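Local structure of agmatinase (Deinococcus radiodurans, 1WOH) at residues D147-R152 / R185-A190; A193-A196 / T200-P203; R165-E168 / N172-H175; V123-L128 / T155-S160; V224-D229 / K256-A261. The protein probably hydrolyses agmatine to putrescine and urea, as a manganese-dependent member of the arginase (ureohydrolase) family. One frame throughout, in Å; residues are numbered along the deposited sequence.

Contacts 2, 3 and 5 each pack a helix against a strand of the same parallel sheet, whereas contacts 1 and 4 join the long loop after strand 137-142 to helices 188-196 and 124-128. Contact 5, nearest the centre of the chain, is wholly apolar. Contact 3 is buried too but adds a water between backbone carbonyls, and contact 2, at the edge strand, uses an arginine as a lid. Contact 1, farthest out, is the most polar. Contacts 1 and 2 share helix 188-196, and both touch the second subunit. Contacts 1, 3 and 4 meet through Arg165, Asp150 and Lys156. Asp147 and Asp229, both ligands of the manganese site, which is empty in this chain, place contacts 1 and 5 beside it.

Contact 1: D147-R152 / R185-A190; sequences DFTDTR and RFDPEA
The irregular loop 147-152 runs past the start of helix 188-196, with Thr149 and Ala190 closest at 5.0 Å between their CA atoms. The polar centre is one hydrogen bond, donated by Thr149 OG1 to Asp187 OD2 (2.7 Å) on the anti lone pair of that oxygen. Thr149 places OG1 beside its backbone N (chi1 -71°), and its methyl CG2 also lies against OD2. Asp187 is the N-cap of the helix: its other oxygen, OD1, accepts weak bonds from the backbone N of Glu189 and Ala190, and the carboxylate thus couples loop to helix end. Water 1 adds a second bridge, accepting from Asp150 N (3.0 Å) and donating to Asp187 OD2 (2.7 Å) and Glu189 OE1 (2.6 Å). Replacing Thr149 with valine would probably leave Asp187 OD2 without its hydroxyl donor, with the water as the remaining polar link described here. Beside these polar groups, Ala190 CB sits 3.4 Å from Phe148 O, and Ala190 O approaches the edge of the Phe148 ring at CD2 (3.5 Å), near the ring plane. Asp147 is a ligand of the first manganese ion, which is not bound in this chain, and Asp150 is paired with Lys156 and Arg165. Two residues before Asp187, Arg185 hydrogen-bonds backbone carbonyls of Val63 and Pro65 of the second subunit. The Phe148 ring lies between helix 162-169, where it touches Phe163 and Cys167, and helix 188-196, where it touches Ala193 and Ala194.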
# COMPACT_ATOMS: atom_id res chain seq x y z
N ASP A 147 -9.10 3.05 29.59
CA ASP A 147 -9.78 4.28 29.17
C ASP A 147 -10.69 4.90 30.25
O ASP A 147 -11.83 5.31 29.98
CB ASP A 147 -10.58 4.02 27.88
CG ASP A 147 -9.67 3.68 26.70
OD1 ASP A 147 -8.49 4.06 26.73
OD2 ASP A 147 -10.14 3.03 25.74
N PHE A 148 -10.14 4.98 31.46
CA PHE A 148 -10.83 5.56 32.60
C PHE A 148 -9.94 6.67 33.19
O PHE A 148 -10.00 6.97 34.38
CB PHE A 148 -11.08 4.49 33.67
CG PHE A 148 -12.13 4.86 34.68
CD1 PHE A 148 -13.45 5.04 34.29
CD2 PHE A 148 -11.80 5.03 36.03
CE1 PHE A 148 -14.43 5.38 35.22
CE2 PHE A 148 -12.78 5.37 36.96
CZ PHE A 148 -14.10 5.55 36.55
N THR A 149 -9.12 7.27 32.34
CA THR A 149 -8.21 8.33 32.78
C THR A 149 -8.91 9.67 32.95
O THR A 149 -9.82 10.01 32.19
CB THR A 149 -7.04 8.45 31.77
OG1 THR A 149 -6.20 7.30 31.89
CG2 THR A 149 -6.23 9.72 32.01
N ASP A 150 -8.51 10.44 33.96
CA ASP A 150 -9.11 11.75 34.19
C ASP A 150 -8.58 12.73 33.14
O ASP A 150 -9.33 13.20 32.29
CB ASP A 150 -8.78 12.25 35.61
CG ASP A 150 -9.39 13.60 35.91
OD1 ASP A 150 -10.13 14.13 35.04
OD2 ASP A 150 -9.14 14.14 37.01
N THR A 151 -7.29 13.04 33.21
CA THR A 151 -6.66 13.94 32.25
C THR A 151 -5.43 13.30 31.60
O THR A 151 -4.67 12.58 32.26
CB THR A 151 -6.22 15.28 32.91
OG1 THR A 151 -7.37 16.02 33.31
CG2 THR A 151 -5.41 16.11 31.93
N ARG A 152 -5.25 13.57 30.32
CA ARG A 152 -4.13 13.06 29.54
C ARG A 152 -3.77 14.13 28.52
O ARG A 152 -4.66 14.70 27.88
CB ARG A 152 -4.52 11.77 28.81
CG ARG A 152 -3.35 10.97 28.24
CD ARG A 152 -3.78 10.13 27.04
NE ARG A 152 -4.02 10.99 25.87
CZ ARG A 152 -4.58 10.58 24.73
NH1 ARG A 152 -4.75 11.45 23.74
NH2 ARG A 152 -4.98 9.32 24.58
N ARG A 185 2.00 -0.30 29.88
CA ARG A 185 1.63 0.87 30.65
C ARG A 185 0.16 1.04 30.97
O ARG A 185 -0.72 0.88 30.12
CB ARG A 185 2.14 2.13 29.95
CG ARG A 185 2.21 3.34 30.85
CD ARG A 185 2.32 4.63 30.05
NE ARG A 185 3.30 4.53 28.97
CZ ARG A 185 4.61 4.40 29.14
NH1 ARG A 185 5.12 4.35 30.36
NH2 ARG A 185 5.40 4.31 28.08
N PHE A 186 -0.11 1.37 32.23
CA PHE A 186 -1.46 1.61 32.69
C PHE A 186 -1.40 2.84 33.60
O PHE A 186 -0.40 3.07 34.26
CB PHE A 186 -2.01 0.42 33.49
CG PHE A 186 -2.49 -0.72 32.63
CD1 PHE A 186 -1.59 -1.62 32.07
CD2 PHE A 186 -3.84 -0.87 32.36
CE1 PHE A 186 -2.03 -2.67 31.26
CE2 PHE A 186 -4.30 -1.91 31.55
CZ PHE A 186 -3.39 -2.81 30.99
N ASP A 187 -2.47 3.62 33.58
CA ASP A 187 -2.59 4.82 34.40
C ASP A 187 -2.97 4.29 35.78
O ASP A 187 -4.10 3.85 35.99
CB ASP A 187 -3.71 5.70 33.81
CG ASP A 187 -4.02 6.93 34.65
OD1 ASP A 187 -3.50 7.03 35.79
OD2 ASP A 187 -4.79 7.79 34.18
N PRO A 188 -2.03 4.30 36.75
CA PRO A 188 -2.31 3.79 38.10
C PRO A 188 -3.50 4.43 38.80
O PRO A 188 -4.22 3.75 39.55
CB PRO A 188 -1.00 4.03 38.85
CG PRO A 188 -0.45 5.25 38.17
CD PRO A 188 -0.71 4.96 36.71
N GLU A 189 -3.71 5.72 38.56
CA GLU A 189 -4.82 6.45 39.16
C GLU A 189 -6.13 5.95 38.56
O GLU A 189 -7.12 5.78 39.26
CB GLU A 189 -4.66 7.95 38.90
CG GLU A 189 -5.63 8.87 39.68
CD GLU A 189 -7.07 8.80 39.20
OE1 GLU A 189 -7.30 8.63 37.98
OE2 GLU A 189 -7.98 8.93 40.05
N ALA A 190 -6.12 5.71 37.25
CA ALA A 190 -7.31 5.24 36.56
C ALA A 190 -7.68 3.84 37.01
O ALA A 190 -8.85 3.55 37.28
CB ALA A 190 -7.08 5.26 35.04
O HOH W 1 -6.30 9.46 35.70

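Contact 2: A193-A196 / T200-P203; sequences AARA and TIIP
Ile201 meets Ala194 and Arg195 where helix 188-196 packs on strand 200-203, the last two elements of a beta-alpha-beta unit begun by strand 173-181. The isoleucine points its CB at the helix and reaches out along the CG1 branch, which is extended to CD1 (chi2 -177°). That terminal methyl touches Ala194 CB (4.3 Å) and, at the same time, lies over the centre of one face of the Arg195 guanidinium, 3.9 Å above its plane. The arginine runs extended from CG to NE and then turns at its end (chi4 -66°), which lays the guanidinium flat over the isoleucine. The two side chains cross at about a right angle. Arg195 NH1 comes to 3.8 Å from Ile201 CB, while Arg195 NH2 lies nearer the other branch, 3.9 Å from Ile201 CG2. With an alanine here, the guanidinium would probably lose the methyl beneath its face and be freer to swing, and Ala194 would lose an apolar neighbour. The same isoleucine also packs on Leu181 of the adjoining strand and on Leu69 of the second subunit, which places the contact close to a subunit interface. Beside the methyl contact, water 2 joins the two elements, accepting from Arg195 NH2 (3.1 Å) and donating to Ile201 O (2.8 Å).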
# COMPACT_ATOMS: atom_id res chain seq x y z
N ALA A 193 -8.90 4.02 40.63
CA ALA A 193 -10.20 4.66 40.72
C ALA A 193 -11.29 3.70 40.25
O ALA A 193 -12.36 3.60 40.85
CB ALA A 193 -10.23 5.94 39.88
N ALA A 194 -11.01 2.99 39.16
CA ALA A 194 -11.98 2.03 38.64
C ALA A 194 -12.24 0.93 39.68
O ALA A 194 -13.39 0.56 39.91
CB ALA A 194 -11.49 1.42 37.33
N ARG A 195 -11.18 0.42 40.29
CA ARG A 195 -11.34 -0.64 41.29
C ARG A 195 -12.08 -0.12 42.52
O ARG A 195 -12.94 -0.81 43.07
CB ARG A 195 -9.98 -1.20 41.72
CG ARG A 195 -9.24 -1.99 40.65
CD ARG A 195 -8.02 -2.68 41.23
NE ARG A 195 -7.22 -3.36 40.22
CZ ARG A 195 -7.63 -4.41 39.52
NH1 ARG A 195 -8.84 -4.92 39.70
NH2 ARG A 195 -6.81 -4.97 38.63
N ALA A 196 -11.76 1.10 42.94
CA ALA A 196 -12.39 1.70 44.11
C ALA A 196 -13.88 1.96 43.89
O ALA A 196 -14.64 2.09 44.86
CB ALA A 196 -11.67 2.99 44.50
N THR A 200 -15.13 -3.92 37.38
CA THR A 200 -14.48 -5.21 37.22
C THR A 200 -13.45 -5.15 36.10
O THR A 200 -13.78 -4.82 34.96
CB THR A 200 -15.51 -6.31 36.92
OG1 THR A 200 -16.49 -6.32 37.97
CG2 THR A 200 -14.85 -7.68 36.84
N ILE A 201 -12.21 -5.48 36.44
CA ILE A 201 -11.11 -5.45 35.49
C ILE A 201 -10.67 -6.87 35.19
O ILE A 201 -10.20 -7.58 36.07
CB ILE A 201 -9.94 -4.63 36.07
CG1 ILE A 201 -10.36 -3.17 36.24
CG2 ILE A 201 -8.71 -4.76 35.18
CD1 ILE A 201 -9.26 -2.25 36.73
N ILE A 202 -10.82 -7.29 33.94
CA ILE A 202 -10.43 -8.64 33.54
C ILE A 202 -9.32 -8.61 32.50
O ILE A 202 -9.57 -8.42 31.31
CB ILE A 202 -11.65 -9.42 32.98
CG1 ILE A 202 -12.79 -9.40 34.00
CG2 ILE A 202 -11.25 -10.87 32.69
CD1 ILE A 202 -14.09 -10.06 33.51
N PRO A 203 -8.06 -8.78 32.93
CA PRO A 203 -6.90 -8.78 32.03
C PRO A 203 -7.03 -9.89 30.99
O PRO A 203 -7.68 -10.90 31.24
CB PRO A 203 -5.73 -9.02 32.98
CG PRO A 203 -6.23 -8.51 34.30
CD PRO A 203 -7.64 -9.00 34.33
O HOH W 2 -8.26 -7.67 38.13

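Contact 3: R165-E168 / N172-H175; sequences RACE and NLVH
In the beta-alpha-beta unit made of strand 137-142, helix 162-169 and strand 173-181, Leu173 at the start of the last strand packs against Ala166 and Cys167 of the helix. The chain enters the strand through an inverse gamma turn centred on Leu173, and Leu173 CA is 5.9 Å from Cys167 CA. The leucine carries CG anti to its backbone N (chi1 -156°), directing the branched end at the helix. Leu173 CD1 does most of the touching: it meets Ala166 CB at 3.7 Å and Cys167 SG at 4.0 Å, while Leu173 CD2 reaches the same sulfur at 4.2 Å. The sulfur thus rests against the fork of the leucine, and the alanine methyl meets one prong. Alongside the apolar pairs, water 3 lies close to two backbone carbonyls, 3.0 Å from Cys167 O and 2.9 Å from Leu173 O, and so spans helix and strand.

Within the helix, Arg165 grips Glu168 one turn on in a side-on salt bridge, with NE to OE2 (2.8 Å) and NH2 to OE1 (3.0 Å). The carboxylate carbon lies at the guanidinium edge, in its plane, but both oxygens are approached from above the carboxylate plane. Arg165 NH2 is shared with Asp150, and NH1 binds Lys156 O, which fixes the rotation of the guanidinium. On the sheet side, Leu173 also packs on Leu137 and Val139 of strand 137-142. The arrangement is that of a helix laid on a parallel sheet in the alpha/beta fold of the arginase family.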
# COMPACT_ATOMS: atom_id res chain seq x y z
N ARG A 165 -15.37 10.24 31.98
CA ARG A 165 -16.29 11.35 31.70
C ARG A 165 -17.73 10.84 31.80
O ARG A 165 -18.60 11.52 32.33
CB ARG A 165 -16.05 11.92 30.30
CG ARG A 165 -14.70 12.61 30.11
CD ARG A 165 -14.63 13.92 30.89
NE ARG A 165 -14.23 13.73 32.28
CZ ARG A 165 -12.99 13.44 32.66
NH1 ARG A 165 -12.03 13.31 31.75
NH2 ARG A 165 -12.71 13.27 33.95
N ALA A 166 -17.96 9.64 31.28
CA ALA A 166 -19.29 9.05 31.31
C ALA A 166 -19.80 8.89 32.74
O ALA A 166 -20.93 9.29 33.06
CB ALA A 166 -19.27 7.69 30.59
N CYS A 167 -18.98 8.29 33.60
CA CYS A 167 -19.39 8.07 34.98
C CYS A 167 -19.68 9.34 35.74
O CYS A 167 -20.64 9.41 36.50
CB CYS A 167 -18.33 7.23 35.71
SG CYS A 167 -18.39 5.47 35.26
N GLU A 168 -18.86 10.37 35.54
CA GLU A 168 -19.11 11.61 36.26
C GLU A 168 -20.34 12.34 35.72
O GLU A 168 -20.95 13.15 36.42
CB GLU A 168 -17.87 12.51 36.24
CG GLU A 168 -17.15 12.61 34.93
CD GLU A 168 -15.97 13.57 34.99
OE1 GLU A 168 -15.03 13.33 35.78
OE2 GLU A 168 -15.98 14.57 34.24
N ASN A 172 -26.28 7.11 36.98
CA ASN A 172 -26.93 5.81 36.76
C ASN A 172 -25.98 4.76 36.19
O ASN A 172 -26.29 3.56 36.22
CB ASN A 172 -28.15 5.98 35.84
CG ASN A 172 -27.79 6.54 34.48
OD1 ASN A 172 -27.14 7.58 34.38
ND2 ASN A 172 -28.23 5.87 33.42
N LEU A 173 -24.83 5.19 35.66
CA LEU A 173 -23.84 4.26 35.12
C LEU A 173 -23.12 3.72 36.35
O LEU A 173 -22.12 4.29 36.81
CB LEU A 173 -22.85 5.00 34.21
CG LEU A 173 -22.14 4.17 33.14
CD1 LEU A 173 -21.17 5.06 32.37
CD2 LEU A 173 -21.40 3.01 33.78
N VAL A 174 -23.64 2.62 36.88
CA VAL A 174 -23.12 2.06 38.11
C VAL A 174 -22.00 1.04 38.06
O VAL A 174 -21.37 0.78 39.08
CB VAL A 174 -24.26 1.44 38.95
CG1 VAL A 174 -25.30 2.50 39.27
CG2 VAL A 174 -24.90 0.29 38.18
N HIS A 175 -21.74 0.45 36.90
CA HIS A 175 -20.70 -0.55 36.85
C HIS A 175 -20.17 -0.80 35.45
O HIS A 175 -20.90 -0.72 34.48
CB HIS A 175 -21.25 -1.87 37.42
CG HIS A 175 -20.22 -2.95 37.55
ND1 HIS A 175 -20.01 -3.89 36.56
CD2 HIS A 175 -19.33 -3.22 38.52
CE1 HIS A 175 -19.02 -4.69 36.93
NE2 HIS A 175 -18.59 -4.30 38.11
O HOH W 3 -21.39 6.85 37.87

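Contact 4: V123-L128 / T155-S160; sequences VSYPLL and TKWSNS
Tyr125 and Trp157 meet rim to rim, with neither ring over the face of the other. Tyr125 CE2 touches Trp157 CZ3 at 3.6 Å and Trp157 CE3 at 4.0 Å; the planes of the tyrosine ring and the six-membered ring of the indole are nearly parallel (4°), with centroids 5.9 Å apart. This is therefore a meeting of ring borders and not a stack. The tyrosine reaches the loop because CG lies anti to its backbone N (chi1 163°).

Within the loop, Lys156 CB lies over one face of the indole. Arg165 of helix 162-169 packs against both rings, Ala169 of the same helix touches Tyr125, and His97 of helix 93-108 meets the indole edge-to-face. The third subunit sets its Leu91 against Trp157 and hydrogen-bonds Thr155 OG1 through its Glu92, which carries the contact to a subunit boundary.

The loop is held in shape by two ST turns. Trp157 N donates to Thr155 OG1 (3.3 Å) with an almost straight bond, and Ser160 N donates to Ser158 OG (3.2 Å). His121, shortly before helix 124-128, and Asp147, earlier in the loop, are ligands of the first manganese ion, which is absent from this chain. The contact thus joins helix 124-128, after strand 114-118, to the loop after strand 137-142, beside the metal site of the arginase-family alpha/beta fold.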
# COMPACT_ATOMS: atom_id res chain seq x y z
N VAL A 123 -15.77 8.92 21.58
CA VAL A 123 -17.18 9.07 21.24
C VAL A 123 -18.11 8.32 22.20
O VAL A 123 -19.30 8.64 22.28
CB VAL A 123 -17.48 8.61 19.79
CG1 VAL A 123 -16.60 9.39 18.81
CG2 VAL A 123 -17.26 7.11 19.65
N SER A 124 -17.59 7.34 22.93
CA SER A 124 -18.41 6.58 23.87
C SER A 124 -18.99 7.47 24.97
O SER A 124 -20.06 7.19 25.49
CB SER A 124 -17.59 5.46 24.53
OG SER A 124 -17.16 4.51 23.57
N TYR A 125 -18.28 8.54 25.31
CA TYR A 125 -18.77 9.45 26.34
C TYR A 125 -20.08 10.13 25.92
O TYR A 125 -21.10 9.95 26.58
CB TYR A 125 -17.69 10.49 26.70
CG TYR A 125 -18.22 11.69 27.45
CD1 TYR A 125 -19.12 11.55 28.51
CD2 TYR A 125 -17.82 12.98 27.10
CE1 TYR A 125 -19.62 12.66 29.20
CE2 TYR A 125 -18.30 14.11 27.79
CZ TYR A 125 -19.20 13.94 28.83
OH TYR A 125 -19.71 15.03 29.50
N PRO A 126 -20.07 10.90 24.82
CA PRO A 126 -21.33 11.55 24.42
C PRO A 126 -22.44 10.57 24.05
O PRO A 126 -23.62 10.87 24.21
CB PRO A 126 -20.90 12.46 23.26
CG PRO A 126 -19.68 11.80 22.71
CD PRO A 126 -18.96 11.34 23.96
N LEU A 127 -22.05 9.40 23.55
CA LEU A 127 -23.03 8.37 23.20
C LEU A 127 -23.74 7.93 24.49
O LEU A 127 -24.97 7.88 24.55
CB LEU A 127 -22.31 7.16 22.59
CG LEU A 127 -22.43 6.79 21.11
CD1 LEU A 127 -22.88 7.97 20.28
CD2 LEU A 127 -21.08 6.25 20.63
N LEU A 128 -22.95 7.63 25.51
CA LEU A 128 -23.51 7.18 26.78
C LEU A 128 -24.42 8.21 27.45
O LEU A 128 -25.36 7.84 28.14
CB LEU A 128 -22.40 6.75 27.74
CG LEU A 128 -21.84 5.35 27.44
CD1 LEU A 128 -20.56 5.09 28.22
CD2 LEU A 128 -22.92 4.32 27.79
N THR A 155 -5.87 17.41 28.41
CA THR A 155 -7.27 17.45 28.01
C THR A 155 -8.08 16.42 28.77
O THR A 155 -7.55 15.40 29.24
CB THR A 155 -7.45 17.20 26.50
OG1 THR A 155 -8.81 17.46 26.13
CG2 THR A 155 -7.09 15.75 26.15
N LYS A 156 -9.38 16.69 28.88
CA LYS A 156 -10.32 15.82 29.56
C LYS A 156 -11.09 14.97 28.55
O LYS A 156 -11.76 14.01 28.93
CB LYS A 156 -11.35 16.65 30.34
CG LYS A 156 -10.81 17.45 31.52
CD LYS A 156 -10.90 16.65 32.81
CE LYS A 156 -10.49 17.50 34.01
NZ LYS A 156 -10.61 16.73 35.28
N TRP A 157 -10.97 15.31 27.26
CA TRP A 157 -11.72 14.60 26.23
C TRP A 157 -10.97 13.64 25.31
O TRP A 157 -11.46 13.36 24.22
CB TRP A 157 -12.45 15.60 25.32
CG TRP A 157 -12.96 16.83 26.01
CD1 TRP A 157 -12.58 18.11 25.77
CD2 TRP A 157 -13.95 16.88 27.03
NE1 TRP A 157 -13.27 18.97 26.58
CE2 TRP A 157 -14.13 18.24 27.37
CE3 TRP A 157 -14.71 15.92 27.70
CZ2 TRP A 157 -15.03 18.66 28.34
CZ3 TRP A 157 -15.61 16.34 28.67
CH2 TRP A 157 -15.76 17.70 28.98
N SER A 158 -9.80 13.16 25.71
CA SER A 158 -9.05 12.24 24.85
C SER A 158 -9.74 10.89 24.81
O SER A 158 -10.69 10.65 25.56
CB SER A 158 -7.61 12.05 25.36
OG SER A 158 -7.58 11.24 26.52
N ASN A 159 -9.34 10.11 24.12
CA ASN A 159 -9.93 8.78 24.07
C ASN A 159 -9.51 7.92 25.26
O ASN A 159 -9.87 6.74 25.35
CB ASN A 159 -9.60 8.08 22.74
CG ASN A 159 -8.10 7.88 22.52
OD1 ASN A 159 -7.29 8.59 23.11
ND2 ASN A 159 -7.73 6.93 21.68
N SER A 160 -8.69 8.34 25.97
CA SER A 160 -8.28 7.58 27.15
C SER A 160 -9.19 7.90 28.35
O SER A 160 -9.04 7.31 29.42
CB SER A 160 -6.83 7.92 27.53
OG SER A 160 -5.93 7.57 26.49

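Contact 5: V224-D229 / K256-A261; sequences VYFSVD and KILAAA
Phe226 of strand 224-229 and Leu258 of helix 256-261 fit together as projecting ring and covering methyl. The strand and helix run antiparallel (171°) with their axes 10.8 Å apart, and side chains fill the gap. Leu258 CD2 lies over one face of the Phe226 ring, offset toward the rim, in a CH-pi contact 4.0 Å from the centroid and nearest to CD2 of the ring (3.7 Å). The small CB of Ala261, one turn on, meets the Phe226 ring at its edge, in plane, 3.4 Å from CE2. The ring edge therefore abuts the alanine methyl, where the side chain is small, the leucine covers its face, and Phe226 CZ also lies 3.7 Å from Leu258 O. Phe226 gets there with CG beside its own backbone N (chi1 -75°). Farther along the strand, Val228 CG2 meets both methyls of Leu258, CD1 and CD2, at 4.2 Å, so Leu258 is a bump seated between two residues of alternate strand positions. Leu142 of the neighbouring strand and Leu292 of helix 284-302 also pack on Leu258.

The opposite side of the strand carries the polar residues Tyr225, Ser227 and Asp229: Ser227 bonds His121 and Asp271, and Asp229 is a ligand of both manganese ions, which are absent from this chain. The strand thus shows the helix a purely apolar face, and shape and burial of carbon surface, not hydrogen bonding or charge, hold the two together.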
# COMPACT_ATOMS: atom_id res chain seq x y z
N VAL A 224 -27.48 -3.61 29.91
CA VAL A 224 -26.10 -3.53 29.44
C VAL A 224 -25.87 -2.80 28.12
O VAL A 224 -26.62 -2.96 27.15
CB VAL A 224 -25.51 -4.96 29.32
CG1 VAL A 224 -24.13 -4.93 28.64
CG2 VAL A 224 -25.41 -5.59 30.70
N TYR A 225 -24.82 -1.99 28.11
CA TYR A 225 -24.39 -1.26 26.92
C TYR A 225 -23.06 -1.93 26.58
O TYR A 225 -22.21 -2.09 27.46
CB TYR A 225 -24.15 0.21 27.27
CG TYR A 225 -23.58 1.05 26.14
CD1 TYR A 225 -24.41 1.86 25.36
CD2 TYR A 225 -22.21 1.07 25.89
CE1 TYR A 225 -23.88 2.67 24.36
CE2 TYR A 225 -21.67 1.88 24.89
CZ TYR A 225 -22.51 2.68 24.13
OH TYR A 225 -21.97 3.50 23.17
N PHE A 226 -22.91 -2.34 25.33
CA PHE A 226 -21.68 -2.99 24.87
C PHE A 226 -20.78 -1.96 24.20
O PHE A 226 -21.22 -1.24 23.31
CB PHE A 226 -21.98 -4.06 23.81
CG PHE A 226 -22.58 -5.33 24.35
CD1 PHE A 226 -23.66 -5.92 23.70
CD2 PHE A 226 -22.02 -5.97 25.45
CE1 PHE A 226 -24.18 -7.14 24.14
CE2 PHE A 226 -22.54 -7.19 25.90
CZ PHE A 226 -23.62 -7.77 25.24
N SER A 227 -19.53 -1.87 24.64
CA SER A 227 -18.58 -0.97 23.98
C SER A 227 -17.46 -1.86 23.48
O SER A 227 -16.75 -2.47 24.27
CB SER A 227 -18.01 0.08 24.94
OG SER A 227 -17.07 0.88 24.25
N VAL A 228 -17.32 -1.95 22.16
CA VAL A 228 -16.28 -2.78 21.59
C VAL A 228 -15.19 -1.96 20.93
O VAL A 228 -15.42 -1.33 19.89
CB VAL A 228 -16.85 -3.75 20.53
CG1 VAL A 228 -15.72 -4.61 19.94
CG2 VAL A 228 -17.92 -4.64 21.16
N ASP A 229 -14.02 -1.93 21.55
CA ASP A 229 -12.87 -1.23 20.99
C ASP A 229 -12.16 -2.35 20.22
O ASP A 229 -11.79 -3.37 20.81
CB ASP A 229 -11.97 -0.71 22.11
CG ASP A 229 -10.74 0.02 21.59
OD1 ASP A 229 -10.28 -0.30 20.47
OD2 ASP A 229 -10.22 0.90 22.30
N LYS A 256 -17.63 -14.88 22.07
CA LYS A 256 -18.19 -15.70 23.15
C LYS A 256 -18.55 -14.82 24.34
O LYS A 256 -19.56 -15.04 25.01
CB LYS A 256 -17.18 -16.77 23.60
CG LYS A 256 -17.02 -17.92 22.64
CD LYS A 256 -16.17 -19.02 23.27
CE LYS A 256 -16.06 -20.23 22.36
NZ LYS A 256 -15.33 -19.93 21.10
N ILE A 257 -17.71 -13.82 24.61
CA ILE A 257 -17.95 -12.89 25.71
C ILE A 257 -19.23 -12.10 25.45
O ILE A 257 -20.10 -12.01 26.32
CB ILE A 257 -16.76 -11.91 25.87
CG1 ILE A 257 -15.53 -12.68 26.36
CG2 ILE A 257 -17.11 -10.80 26.88
CD1 ILE A 257 -14.25 -11.89 26.28
N LEU A 258 -19.35 -11.53 24.25
CA LEU A 258 -20.53 -10.76 23.91
C LEU A 258 -21.79 -11.65 23.91
O LEU A 258 -22.84 -11.25 24.40
CB LEU A 258 -20.37 -10.10 22.55
CG LEU A 258 -19.22 -9.07 22.49
CD1 LEU A 258 -18.93 -8.69 21.03
CD2 LEU A 258 -19.59 -7.83 23.31
N ALA A 259 -21.66 -12.84 23.35
CA ALA A 259 -22.80 -13.75 23.28
C ALA A 259 -23.31 -14.10 24.68
O ALA A 259 -24.51 -14.12 24.93
CB ALA A 259 -22.41 -15.02 22.53
N ALA A 260 -22.38 -14.37 25.59
CA ALA A 260 -22.73 -14.72 26.96
C ALA A 260 -23.49 -13.58 27.63
O ALA A 260 -24.51 -13.80 28.29
CB ALA A 260 -21.48 -15.06 27.75
N ALA A 261 -22.98 -12.37 27.46
CA ALA A 261 -23.62 -11.21 28.06
C ALA A 261 -24.99 -10.95 27.44
O ALA A 261 -25.93 -10.60 28.15
CB ALA A 261 -22.73 -9.98 27.91